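Local coordinates for protein Pab-dependent poly(a)-specific ribonuclease subunit PAN2 (PDB 4CZX) that probably shortens the poly(A) tails of mRNA as the catalytic subunit of the PAN2-PAN3 deadenylase, represented here by its N-terminal WD40 domain, at residues S235-V240 / D272-S277; L41-T46 / R61-R66; Y164-T169 / F229-M234. All coordinates share one frame; numbering follows the deposited sequence.

Contact 1: residues S235-V240 / D272-S277; sequences SAMNPV and DLLNPS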
ATOM      1  N   SER A 235      21.732   2.445 -54.955  1.00 44.36           N
ATOM      2  CA  SER A 235      20.975   1.541 -55.814  1.00 50.31           C
ATOM      3  C   SER A 235      20.804   0.182 -55.146  1.00 48.43           C
ATOM      4  O   SER A 235      21.586  -0.195 -54.273  1.00 44.24           O
ATOM      5  CB  SER A 235      21.655   1.379 -57.184  1.00 58.12           C
ATOM      6  OG  SER A 235      22.856   0.635 -57.077  1.00 56.19           O
ATOM      7  N   ALA A 236      19.786  -0.559 -55.564  1.00 45.83           N
ATOM      8  CA  ALA A 236      19.533  -1.866 -54.977  1.00 41.64           C
ATOM      9  C   ALA A 236      20.616  -2.847 -55.403  1.00 48.09           C
ATOM     10  O   ALA A 236      21.213  -2.707 -56.469  1.00 46.45           O
ATOM     11  CB  ALA A 236      18.147  -2.387 -55.375  1.00 45.14           C
ATOM     12  N   MET A 237      20.873  -3.834 -54.556  1.00 48.43           N
ATOM     13  CA  MET A 237      21.807  -4.904 -54.872  1.00 43.45           C
ATOM     14  C   MET A 237      21.049  -6.219 -54.955  1.00 48.55           C
ATOM     15  O   MET A 237      19.851  -6.275 -54.660  1.00 45.58           O
ATOM     16  CB  MET A 237      22.917  -4.973 -53.818  1.00 43.89           C
ATOM     17  CG  MET A 237      23.906  -3.808 -53.904  1.00 51.97           C
ATOM     18  SD  MET A 237      25.049  -3.705 -52.508  1.00 66.60           S
ATOM     19  CE  MET A 237      25.732  -5.360 -52.507  1.00 65.36           C
ATOM     20  N   ASN A 238      21.739  -7.275 -55.373  1.00 50.22           N
ATOM     21  CA  ASN A 238      21.138  -8.602 -55.390  1.00 57.21           C
ATOM     22  C   ASN A 238      20.808  -9.023 -53.966  1.00 49.79           C
ATOM     23  O   ASN A 238      21.594  -8.783 -53.049  1.00 48.58           O
ATOM     24  CB  ASN A 238      22.069  -9.630 -56.035  1.00 60.63           C
ATOM     25  CG  ASN A 238      22.257  -9.404 -57.534  1.00 61.85           C
ATOM     26  OD1 ASN A 238      21.306  -9.112 -58.262  1.00 55.22           O
ATOM     27  ND2 ASN A 238      23.489  -9.545 -57.994  1.00 59.98           N
ATOM     28  N   PRO A 239      19.644  -9.642 -53.774  1.00 45.04           N
ATOM     29  CA  PRO A 239      19.307 -10.111 -52.424  1.00 48.00           C
ATOM     30  C   PRO A 239      20.219 -11.255 -51.990  1.00 48.35           C
ATOM     31  O   PRO A 239      20.814 -11.924 -52.841  1.00 49.12           O
ATOM     32  CB  PRO A 239      17.854 -10.573 -52.565  1.00 42.72           C
ATOM     33  CG  PRO A 239      17.663 -10.819 -54.015  1.00 49.31           C
ATOM     34  CD  PRO A 239      18.545  -9.851 -54.729  1.00 47.59           C
ATOM     35  N   VAL A 240      20.362 -11.444 -50.685  1.00 42.20           N
ATOM     36  CA  VAL A 240      21.079 -12.592 -50.150  1.00 45.41           C
ATOM     37  C   VAL A 240      20.116 -13.750 -49.903  1.00 40.46           C
ATOM     38  O   VAL A 240      19.233 -13.663 -49.037  1.00 38.32           O
ATOM     39  CB  VAL A 240      21.812 -12.248 -48.841  1.00 48.78           C
ATOM     40  CG1 VAL A 240      22.475 -13.493 -48.256  1.00 48.67           C
ATOM     41  CG2 VAL A 240      22.844 -11.155 -49.082  1.00 57.26           C
ATOM     42  N   ASP A 272      29.087 -12.937 -46.596  1.00 46.49           N
ATOM     43  CA  ASP A 272      29.592 -11.767 -47.289  1.00 49.01           C
ATOM     44  C   ASP A 272      28.580 -11.313 -48.325  1.00 48.43           C
ATOM     45  O   ASP A 272      28.173 -12.090 -49.185  1.00 52.26           O
ATOM     46  CB  ASP A 272      30.934 -12.041 -47.961  1.00 56.66           C
ATOM     47  CG  ASP A 272      31.435 -10.839 -48.722  1.00 65.18           C
ATOM     48  OD1 ASP A 272      30.986 -10.647 -49.870  1.00 73.98           O
ATOM     49  OD2 ASP A 272      32.260 -10.077 -48.175  1.00 69.43           O
ATOM     50  N   LEU A 273      28.189 -10.045 -48.238  1.00 42.83           N
ATOM     51  CA  LEU A 273      27.184  -9.481 -49.129  1.00 39.57           C
ATOM     52  C   LEU A 273      27.614  -9.520 -50.590  1.00 50.01           C
ATOM     53  O   LEU A 273      26.788  -9.719 -51.477  1.00 59.53           O
ATOM     54  CB  LEU A 273      26.877  -8.038 -48.738  1.00 35.66           C
ATOM     55  CG  LEU A 273      26.183  -7.875 -47.379  1.00 33.89           C
ATOM     56  CD1 LEU A 273      25.743  -6.433 -47.164  1.00 43.06           C
ATOM     57  CD2 LEU A 273      24.996  -8.815 -47.292  1.00 36.74           C
ATOM     58  N   LEU A 274      28.906  -9.326 -50.830  1.00 52.79           N
ATOM     59  CA  LEU A 274      29.423  -9.198 -52.194  1.00 62.66           C
ATOM     60  C   LEU A 274      29.522 -10.549 -52.905  1.00 76.62           C
ATOM     61  O   LEU A 274      29.475 -10.609 -54.135  1.00 89.09           O
ATOM     62  CB  LEU A 274      30.784  -8.506 -52.173  1.00 56.58           C
ATOM     63  CG  LEU A 274      30.741  -7.125 -51.513  1.00 55.26           C
ATOM     64  CD1 LEU A 274      32.127  -6.518 -51.392  1.00 62.06           C
ATOM     65  CD2 LEU A 274      29.811  -6.198 -52.279  1.00 52.03           C
ATOM     66  N   ASN A 275      29.671 -11.624 -52.136  1.00 72.47           N
ATOM     67  CA  ASN A 275      29.556 -12.973 -52.691  1.00 74.66           C
ATOM     68  C   ASN A 275      29.079 -13.990 -51.667  1.00 65.59           C
ATOM     69  O   ASN A 275      29.860 -14.456 -50.833  1.00 67.05           O
ATOM     70  CB  ASN A 275      30.878 -13.455 -53.284  1.00 76.99           C
ATOM     71  CG  ASN A 275      30.856 -14.945 -53.580  1.00 79.43           C
ATOM     72  OD1 ASN A 275      30.005 -15.426 -54.334  1.00 79.97           O
ATOM     73  ND2 ASN A 275      31.774 -15.686 -52.967  1.00 81.57           N
ATOM     74  N   PRO A 276      27.791 -14.353 -51.754  1.00 70.33           N
ATOM     75  CA  PRO A 276      27.074 -15.197 -50.790  1.00 66.51           C
ATOM     76  C   PRO A 276      27.524 -16.652 -50.792  1.00 67.06           C
ATOM     77  O   PRO A 276      27.125 -17.398 -49.898  1.00 63.50           O
ATOM     78  CB  PRO A 276      25.612 -15.102 -51.253  1.00 71.38           C
ATOM     79  CG  PRO A 276      25.554 -13.916 -52.154  1.00 73.53           C
ATOM     80  CD  PRO A 276      26.897 -13.861 -52.814  1.00 71.03           C
ATOM     81  N   SER A 277      28.332 -17.047 -51.772  1.00 61.46           N
ATOM     82  CA  SER A 277      28.700 -18.452 -51.908  1.00 74.87           C
ATOM     83  C   SER A 277      29.455 -18.932 -50.672  1.00 78.58           C
ATOM     84  O   SER A 277      29.240 -20.051 -50.201  1.00 81.99           O
ATOM     85  CB  SER A 277      29.534 -18.683 -53.174  1.00 76.29           C
ATOM     86  OG  SER A 277      30.803 -18.063 -53.079  1.00 76.87           O
TER

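Contact 2: residues L41-T46 / R61-R66; sequences LLWIGT and RFTAFR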
ATOM      1  N   LEU A  41      27.456  -4.262 -21.421  1.00 27.81           N
ATOM      2  CA  LEU A  41      26.048  -4.471 -21.076  1.00 25.66           C
ATOM      3  C   LEU A  41      25.205  -4.941 -22.254  1.00 27.16           C
ATOM      4  O   LEU A  41      25.379  -4.494 -23.392  1.00 32.11           O
ATOM      5  CB  LEU A  41      25.441  -3.185 -20.509  1.00 27.53           C
ATOM      6  CG  LEU A  41      26.071  -2.661 -19.217  1.00 31.98           C
ATOM      7  CD1 LEU A  41      25.407  -1.360 -18.788  1.00 34.23           C
ATOM      8  CD2 LEU A  41      25.981  -3.719 -18.123  1.00 32.26           C
ATOM      9  N   LEU A  42      24.287  -5.853 -21.959  1.00 23.67           N
ATOM     10  CA  LEU A  42      23.180  -6.173 -22.859  1.00 25.85           C
ATOM     11  C   LEU A  42      21.876  -5.721 -22.209  1.00 25.12           C
ATOM     12  O   LEU A  42      21.597  -6.059 -21.047  1.00 29.43           O
ATOM     13  CB  LEU A  42      23.129  -7.669 -23.168  1.00 27.02           C
ATOM     14  CG  LEU A  42      21.995  -8.124 -24.102  1.00 31.33           C
ATOM     15  CD1 LEU A  42      22.212  -7.630 -25.532  1.00 28.11           C
ATOM     16  CD2 LEU A  42      21.860  -9.638 -24.079  1.00 27.98           C
ATOM     17  N   TRP A  43      21.083  -4.952 -22.948  1.00 23.13           N
ATOM     18  CA  TRP A  43      19.808  -4.448 -22.448  1.00 23.60           C
ATOM     19  C   TRP A  43      18.616  -5.195 -23.041  1.00 25.02           C
ATOM     20  O   TRP A  43      18.585  -5.477 -24.247  1.00 22.79           O
ATOM     21  CB  TRP A  43      19.686  -2.956 -22.745  1.00 22.56           C
ATOM     22  CG  TRP A  43      20.654  -2.129 -21.928  1.00 23.77           C
ATOM     23  CD1 TRP A  43      21.958  -1.866 -22.223  1.00 27.15           C
ATOM     24  CD2 TRP A  43      20.390  -1.492 -20.668  1.00 23.70           C
ATOM     25  NE1 TRP A  43      22.523  -1.088 -21.233  1.00 23.85           N
ATOM     26  CE2 TRP A  43      21.579  -0.845 -20.270  1.00 25.02           C
ATOM     27  CE3 TRP A  43      19.259  -1.396 -19.844  1.00 24.99           C
ATOM     28  CZ2 TRP A  43      21.676  -0.111 -19.079  1.00 24.89           C
ATOM     29  CZ3 TRP A  43      19.358  -0.667 -18.656  1.00 22.46           C
ATOM     30  CH2 TRP A  43      20.553  -0.032 -18.291  1.00 23.09           C
ATOM     31  N   ILE A  44      17.641  -5.512 -22.187  1.00 24.00           N
ATOM     32  CA  ILE A  44      16.442  -6.267 -22.594  1.00 27.79           C
ATOM     33  C   ILE A  44      15.197  -5.526 -22.133  1.00 26.44           C
ATOM     34  O   ILE A  44      15.123  -5.100 -20.978  1.00 25.32           O
ATOM     35  CB  ILE A  44      16.444  -7.698 -21.998  1.00 22.61           C
ATOM     36  CG1 ILE A  44      17.749  -8.422 -22.342  1.00 26.86           C
ATOM     37  CG2 ILE A  44      15.190  -8.496 -22.414  1.00 20.91           C
ATOM     38  CD1 ILE A  44      17.869  -9.791 -21.725  1.00 26.06           C
ATOM     39  N   GLY A  45      14.219  -5.351 -23.023  1.00 23.87           N
ATOM     40  CA  GLY A  45      12.990  -4.681 -22.636  1.00 19.51           C
ATOM     41  C   GLY A  45      11.810  -5.635 -22.484  1.00 22.96           C
ATOM     42  O   GLY A  45      11.788  -6.683 -23.127  1.00 22.54           O
ATOM     43  N   THR A  46      10.847  -5.288 -21.625  1.00 25.86           N
ATOM     44  CA  THR A  46       9.611  -6.081 -21.463  1.00 21.63           C
ATOM     45  C   THR A  46       8.414  -5.429 -22.140  1.00 25.26           C
ATOM     46  O   THR A  46       8.458  -4.263 -22.532  1.00 21.32           O
ATOM     47  CB  THR A  46       9.214  -6.298 -19.956  1.00 25.49           C
ATOM     48  OG1 THR A  46       8.604  -5.107 -19.439  1.00 25.57           O
ATOM     49  CG2 THR A  46      10.418  -6.690 -19.090  1.00 25.85           C
ATOM     50  N   ARG A  61      23.259 -10.102 -13.800  1.00 35.26           N
ATOM     51  CA  ARG A  61      22.336  -8.983 -13.646  1.00 31.01           C
ATOM     52  C   ARG A  61      23.037  -7.704 -13.175  1.00 29.84           C
ATOM     53  O   ARG A  61      23.858  -7.744 -12.260  1.00 30.76           O
ATOM     54  CB  ARG A  61      21.223  -9.361 -12.670  1.00 42.15           C
ATOM     55  CG  ARG A  61      20.434  -8.175 -12.175  1.00 50.24           C
ATOM     56  CD  ARG A  61      20.624  -7.998 -10.680  1.00 56.12           C
ATOM     57  NE  ARG A  61      19.518  -8.591  -9.935  1.00 62.88           N
ATOM     58  CZ  ARG A  61      19.470  -8.673  -8.610  1.00 64.66           C
ATOM     59  NH1 ARG A  61      20.477  -8.205  -7.881  1.00 62.00           N
ATOM     60  NH2 ARG A  61      18.415  -9.225  -8.017  1.00 64.59           N
ATOM     61  N   PHE A  62      22.714  -6.566 -13.784  1.00 28.50           N
ATOM     62  CA  PHE A  62      23.313  -5.308 -13.333  1.00 29.22           C
ATOM     63  C   PHE A  62      22.240  -4.400 -12.749  1.00 34.38           C
ATOM     64  O   PHE A  62      22.065  -4.359 -11.539  1.00 34.21           O
ATOM     65  CB  PHE A  62      24.062  -4.596 -14.471  1.00 28.17           C
ATOM     66  CG  PHE A  62      24.719  -3.302 -14.045  1.00 32.33           C
ATOM     67  CD1 PHE A  62      25.520  -3.259 -12.914  1.00 29.62           C
ATOM     68  CD2 PHE A  62      24.520  -2.133 -14.761  1.00 33.63           C
ATOM     69  CE1 PHE A  62      26.116  -2.076 -12.503  1.00 29.31           C
ATOM     70  CE2 PHE A  62      25.117  -0.940 -14.355  1.00 30.97           C
ATOM     71  CZ  PHE A  62      25.908  -0.915 -13.224  1.00 30.16           C
ATOM     72  N   THR A  63      21.514  -3.685 -13.604  1.00 28.60           N
ATOM     73  CA  THR A  63      20.449  -2.814 -13.127  1.00 27.34           C
ATOM     74  C   THR A  63      19.133  -3.143 -13.812  1.00 25.92           C
ATOM     75  O   THR A  63      19.104  -3.837 -14.830  1.00 25.93           O
ATOM     76  CB  THR A  63      20.764  -1.324 -13.356  1.00 27.90           C
ATOM     77  OG1 THR A  63      21.084  -1.113 -14.736  1.00 27.20           O
ATOM     78  CG2 THR A  63      21.949  -0.861 -12.469  1.00 24.38           C
ATOM     79  N   ALA A  64      18.039  -2.649 -13.245  1.00 25.19           N
ATOM     80  CA  ALA A  64      16.726  -2.870 -13.838  1.00 23.16           C
ATOM     81  C   ALA A  64      15.752  -1.845 -13.296  1.00 26.75           C
ATOM     82  O   ALA A  64      15.738  -1.567 -12.088  1.00 26.50           O
ATOM     83  CB  ALA A  64      16.237  -4.294 -13.569  1.00 29.41           C
ATOM     84  N   PHE A  65      14.953  -1.268 -14.190  1.00 25.86           N
ATOM     85  CA  PHE A  65      13.999  -0.230 -13.804  1.00 26.27           C
ATOM     86  C   PHE A  65      12.978  -0.011 -14.907  1.00 28.03           C
ATOM     87  O   PHE A  65      13.260  -0.238 -16.079  1.00 27.63           O
ATOM     88  CB  PHE A  65      14.724   1.087 -13.469  1.00 24.44           C
ATOM     89  CG  PHE A  65      15.817   1.451 -14.445  1.00 27.22           C
ATOM     90  CD1 PHE A  65      15.543   2.225 -15.566  1.00 25.10           C
ATOM     91  CD2 PHE A  65      17.115   1.024 -14.237  1.00 22.97           C
ATOM     92  CE1 PHE A  65      16.570   2.564 -16.479  1.00 24.89           C
ATOM     93  CE2 PHE A  65      18.136   1.338 -15.153  1.00 25.09           C
ATOM     94  CZ  PHE A  65      17.862   2.116 -16.264  1.00 23.81           C
ATOM     95  N   ARG A  66      11.786   0.426 -14.521  1.00 24.01           N
ATOM     96  CA  ARG A  66      10.735   0.674 -15.490  1.00 25.19           C
ATOM     97  C   ARG A  66      10.919   2.062 -16.084  1.00 27.29           C
ATOM     98  O   ARG A  66      11.180   3.018 -15.365  1.00 24.57           O
ATOM     99  CB  ARG A  66       9.350   0.533 -14.848  1.00 24.94           C
ATOM    100  CG  ARG A  66       8.252   0.422 -15.907  1.00 23.26           C
ATOM    101  CD  ARG A  66       6.833   0.320 -15.265  1.00 28.99           C
ATOM    102  NE  ARG A  66       6.648  -0.875 -14.442  1.00 26.89           N
ATOM    103  CZ  ARG A  66       6.499  -2.104 -14.929  1.00 29.89           C
ATOM    104  NH1 ARG A  66       6.542  -2.302 -16.237  1.00 28.05           N
ATOM    105  NH2 ARG A  66       6.318  -3.139 -14.112  1.00 28.34           N
TER

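Contact 3: residues Y164-T169 / F229-M234; sequences YICAAT and FDLKNM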
ATOM      1  N   TYR A 164      23.095   7.962 -44.028  1.00 33.26           N
ATOM      2  CA  TYR A 164      21.817   8.669 -44.070  1.00 31.74           C
ATOM      3  C   TYR A 164      20.936   8.052 -43.006  1.00 29.48           C
ATOM      4  O   TYR A 164      21.285   7.018 -42.439  1.00 34.09           O
ATOM      5  CB  TYR A 164      21.129   8.540 -45.439  1.00 35.53           C
ATOM      6  CG  TYR A 164      21.991   8.922 -46.622  1.00 41.84           C
ATOM      7  CD1 TYR A 164      22.337  10.247 -46.856  1.00 52.32           C
ATOM      8  CD2 TYR A 164      22.461   7.957 -47.496  1.00 44.39           C
ATOM      9  CE1 TYR A 164      23.132  10.599 -47.929  1.00 55.76           C
ATOM     10  CE2 TYR A 164      23.254   8.295 -48.578  1.00 51.66           C
ATOM     11  CZ  TYR A 164      23.584   9.619 -48.791  1.00 57.98           C
ATOM     12  OH  TYR A 164      24.372   9.963 -49.860  1.00 62.75           O
ATOM     13  N   ILE A 165      19.786   8.663 -42.750  1.00 28.06           N
ATOM     14  CA  ILE A 165      18.810   8.049 -41.866  1.00 25.33           C
ATOM     15  C   ILE A 165      17.997   7.054 -42.683  1.00 31.52           C
ATOM     16  O   ILE A 165      17.278   7.440 -43.596  1.00 32.21           O
ATOM     17  CB  ILE A 165      17.879   9.093 -41.211  1.00 28.81           C
ATOM     18  CG1 ILE A 165      18.683   9.995 -40.269  1.00 32.31           C
ATOM     19  CG2 ILE A 165      16.747   8.412 -40.446  1.00 30.79           C
ATOM     20  CD1 ILE A 165      17.893  11.179 -39.741  1.00 35.83           C
ATOM     21  N   CYS A 166      18.139   5.773 -42.361  1.00 29.45           N
ATOM     22  CA  CYS A 166      17.404   4.744 -43.075  1.00 29.50           C
ATOM     23  C   CYS A 166      16.138   4.435 -42.309  1.00 31.77           C
ATOM     24  O   CYS A 166      16.163   4.030 -41.138  1.00 28.00           O
ATOM     25  CB  CYS A 166      18.254   3.495 -43.278  1.00 28.28           C
ATOM     26  SG  CYS A 166      19.789   3.829 -44.178  1.00 35.47           S
ATOM     27  N   ALA A 167      15.022   4.637 -42.995  1.00 30.01           N
ATOM     28  CA  ALA A 167      13.722   4.691 -42.348  1.00 31.03           C
ATOM     29  C   ALA A 167      12.779   3.642 -42.920  1.00 28.15           C
ATOM     30  O   ALA A 167      12.282   3.793 -44.034  1.00 28.47           O
ATOM     31  CB  ALA A 167      13.127   6.079 -42.508  1.00 27.82           C
ATOM     32  N   ALA A 168      12.516   2.589 -42.152  1.00 27.61           N
ATOM     33  CA  ALA A 168      11.596   1.546 -42.610  1.00 25.42           C
ATOM     34  C   ALA A 168      10.152   1.900 -42.267  1.00 25.74           C
ATOM     35  O   ALA A 168       9.807   2.077 -41.099  1.00 27.28           O
ATOM     36  CB  ALA A 168      11.965   0.206 -42.010  1.00 30.04           C
ATOM     37  N   THR A 169       9.319   1.999 -43.298  1.00 27.60           N
ATOM     38  CA  THR A 169       7.904   2.251 -43.110  1.00 28.41           C
ATOM     39  C   THR A 169       7.199   0.987 -42.671  1.00 28.95           C
ATOM     40  O   THR A 169       7.730  -0.117 -42.798  1.00 30.53           O
ATOM     41  CB  THR A 169       7.221   2.736 -44.395  1.00 31.68           C
ATOM     42  OG1 THR A 169       6.987   1.611 -45.251  1.00 32.31           O
ATOM     43  CG2 THR A 169       8.083   3.757 -45.110  1.00 28.91           C
ATOM     44  N   PHE A 229      20.693  -3.044 -50.089  1.00 37.68           N
ATOM     45  CA  PHE A 229      20.753  -1.773 -50.800  1.00 37.49           C
ATOM     46  C   PHE A 229      22.137  -1.139 -50.653  1.00 41.81           C
ATOM     47  O   PHE A 229      22.695  -1.115 -49.558  1.00 39.15           O
ATOM     48  CB  PHE A 229      19.672  -0.817 -50.278  1.00 35.75           C
ATOM     49  CG  PHE A 229      19.524   0.437 -51.094  1.00 33.39           C
ATOM     50  CD1 PHE A 229      18.652   0.472 -52.170  1.00 40.38           C
ATOM     51  CD2 PHE A 229      20.241   1.584 -50.773  1.00 36.24           C
ATOM     52  CE1 PHE A 229      18.503   1.617 -52.926  1.00 42.04           C
ATOM     53  CE2 PHE A 229      20.102   2.736 -51.534  1.00 41.82           C
ATOM     54  CZ  PHE A 229      19.224   2.746 -52.620  1.00 39.29           C
ATOM     55  N   ASP A 230      22.671  -0.639 -51.765  1.00 42.33           N
ATOM     56  CA  ASP A 230      23.984   0.002 -51.822  1.00 41.00           C
ATOM     57  C   ASP A 230      23.859   1.472 -51.454  1.00 40.03           C
ATOM     58  O   ASP A 230      23.347   2.258 -52.241  1.00 43.15           O
ATOM     59  CB  ASP A 230      24.574  -0.160 -53.231  1.00 40.27           C
ATOM     60  CG  ASP A 230      25.958   0.483 -53.398  1.00 46.60           C
ATOM     61  OD1 ASP A 230      26.430   1.248 -52.521  1.00 46.82           O
ATOM     62  OD2 ASP A 230      26.570   0.216 -54.452  1.00 49.61           O
ATOM     63  N   LEU A 231      24.335   1.845 -50.268  1.00 38.05           N
ATOM     64  CA  LEU A 231      24.177   3.212 -49.776  1.00 43.40           C
ATOM     65  C   LEU A 231      25.179   4.169 -50.409  1.00 52.73           C
ATOM     66  O   LEU A 231      24.924   5.370 -50.517  1.00 49.29           O
ATOM     67  CB  LEU A 231      24.319   3.265 -48.247  1.00 42.19           C
ATOM     68  CG  LEU A 231      23.044   3.408 -47.419  1.00 44.50           C
ATOM     69  CD1 LEU A 231      23.363   3.910 -46.017  1.00 39.50           C
ATOM     70  CD2 LEU A 231      22.010   4.304 -48.109  1.00 42.60           C
ATOM     71  N   LYS A 232      26.319   3.629 -50.826  1.00 56.38           N
ATOM     72  CA  LYS A 232      27.374   4.429 -51.421  1.00 62.12           C
ATOM     73  C   LYS A 232      26.928   4.956 -52.781  1.00 62.83           C
ATOM     74  O   LYS A 232      27.032   6.148 -53.065  1.00 66.21           O
ATOM     75  CB  LYS A 232      28.657   3.600 -51.544  1.00 67.28           C
ATOM     76  CG  LYS A 232      29.909   4.393 -51.900  1.00 74.83           C
ATOM     77  CD  LYS A 232      31.075   3.452 -52.178  1.00 80.07           C
ATOM     78  CE  LYS A 232      32.269   4.187 -52.775  1.00 89.02           C
ATOM     79  NZ  LYS A 232      32.827   5.201 -51.836  1.00 93.42           N
ATOM     80  N   ASN A 233      26.406   4.060 -53.609  1.00 57.79           N
ATOM     81  CA  ASN A 233      25.988   4.424 -54.955  1.00 56.02           C
ATOM     82  C   ASN A 233      24.471   4.519 -55.122  1.00 55.82           C
ATOM     83  O   ASN A 233      23.977   4.661 -56.241  1.00 55.11           O
ATOM     84  CB  ASN A 233      26.569   3.420 -55.957  1.00 64.93           C
ATOM     85  CG  ASN A 233      28.069   3.225 -55.778  1.00 67.60           C
ATOM     86  OD1 ASN A 233      28.868   4.080 -56.162  1.00 70.13           O
ATOM     87  ND2 ASN A 233      28.457   2.099 -55.185  1.00 66.05           N
ATOM     88  N   MET A 234      23.746   4.431 -54.004  1.00 56.90           N
ATOM     89  CA  MET A 234      22.286   4.598 -53.957  1.00 51.84           C
ATOM     90  C   MET A 234      21.504   3.755 -54.962  1.00 47.94           C
ATOM     91  O   MET A 234      20.693   4.285 -55.719  1.00 52.41           O
ATOM     92  CB  MET A 234      21.915   6.070 -54.151  1.00 51.54           C
ATOM     93  CG  MET A 234      22.383   6.975 -53.020  1.00 50.81           C
ATOM     94  SD  MET A 234      21.537   6.627 -51.463  1.00 52.72           S
ATOM     95  CE  MET A 234      20.034   7.572 -51.671  1.00 52.43           C
TER
HETATM   96  O   HOH W   1      25.443   8.166 -51.325  1.00 51.97           O

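Contact 1: residues S235-V240 / D272-S277
Two apolar pairs join these segments, and the closer is V240 with L273. The branch CG2 of V240 meets CD2 of L273 at 3.6 Å, the two side chains crossing at about a right angle. The valine torsion explains which methyl is used: with CG1 anti to the backbone N (chi1 176°), CG2 lies beside that N and faces the leucine. The second pair is looser. M237 reaches out with its terminal methyl, CE lying 4.2 Å from CD2 of L274, and the bend at chi3 (53°) turns that methyl out of the line of the chain. The long, flexible methionine chain can carry its methyl to the neighbouring turn while resting on F204 and V228; L273 is buried and also packs on F204 and V206. By backbone, V240 and P276 are the nearest pair, 6.6 Å between their CA atoms.

In the WD40 propeller this is a seam between adjacent blades: 235-240 belongs to the outermost strand of one blade, and 272-277 forms the turn between the third and fourth strands of the next.

Polar bonds shape the turn. Within it, D272 begins an Asx motif, its OD1 accepting from N275 N at 2.8 Å through the anti lone pair; from outside it, T257 OG1 bonds to OD2. L274 N also comes near OD1, but that bond is weak and strongly bent. Further along, N275 ND2 donates to S277 OG at 2.6 Å, with the hydroxyl oxygen tilted 19° from the amide plane, and a weak bond returns from S277 N to N275 OD1.

Contact 2: residues L41-T46 / R61-R66
W43 meets T63 and F65 inside a single blade of the WD40 propeller, the one that holds the predicted first WD repeat. Strands 41-45 and 61-66 are its second and fourth; strand 50-55 runs between them, so the two meet through side chains, with no hydrogen bond between them. Their axes pass 8.8 Å apart and run in the same general sense, at 42°, as expected of alternate strands in a twisted antiparallel sheet.

From CB, the tryptophan sends CG beside its backbone N (chi1 -69°), and chi2 of 84° sets the indole plane roughly perpendicular to the plane of CA, CB and CG. The five-membered ring gives NE1 to D36 OD2, which satisfies the buried N-H. The six-membered ring continues across S53 toward the fourth strand, where CZ3 lies 4.0 Å from CZ of F65. The next atom round, CH2, comes equally near that same CZ and also approaches T63 OG1 at 3.8 Å. The length and breadth of the indole suit it to reach past strand 50-55. F78 and F80 of the next blade pack against the indole as well. The threonine hydroxyl is not left to the ring: S53 OG and R98 O both bond to it.

Nearer the start of both strands, L41 and F62 point at each other, CD2 of the leucine lying 4.0 Å from CD2 of the phenylalanine. The chain of another protein packs on F62 and T63 and forms backbone hydrogen bonds with A64. One face of the F62 ring is occupied by T63 CG2, 3.6 Å above its plane and offset toward the rim.

Contact 3: residues Y164-T169 / F229-M234
At the interface of two neighbouring propeller blades, Y164 and C166 close on L231, with the sulfur of M234 coming in obliquely to the tyrosine ring. L231 spreads its two methyls between them: CD2 meets the edge of the phenol ring, 3.7 Å from Y164 CD2, while CD1 sits 4.0 Å from C166 SG. A branched leucine can thus serve both an aromatic and a small sulfur-bearing neighbour, and T200 touches both L231 and C166.

M234 makes a Met-aromatic contact. Its chain bends at chi2 and chi3, curling SD back to 3.7 Å from Y164 CE2 and 4.8 Å from the centroid of the Y164 ring, at 53° from the ring normal. Tyrosine suits this partly exposed margin because its hydroxyl can meet solvent: OH is 2.6 Å from water 1, which lies in the ring plane and donates to L231 O.

L231 and M234 stand on the turn between the third and fourth strands of the later blade, whereas Y164 immediately precedes the second strand of the earlier one. The turn is an Asx motif built on D230. OD1 accepts from N233 N at 3.0 Å, approached from above the carboxylate plane, and K232 N adds a weak bond. OD2 takes N233 ND2 on its syn side at 2.8 Å, nearly straight at 177°.

Overall arrangement
From the N terminus, contact 2 comes first and is the most local: it closes over 14 residues and ties the second to the fourth strand of one blade. Contact 3 spans 59 residues, bringing the 229-234 turn back onto the preceding blade. Contact 1 then opens directly after it and, across 31 residues, sets the corresponding turn of the following blade against strand 235-241. The three lie in series, neither nested nor crossed. Contacts 1 and 3 adjoin through strands 225-230 and 235-241, neighbours in one sheet, where S235 O and D230 N lie 2.8 Å apart, a probable hydrogen bond. Contact 2 sits on the opposite side of the propeller's centre, its centre about 35 Å from that of contact 1.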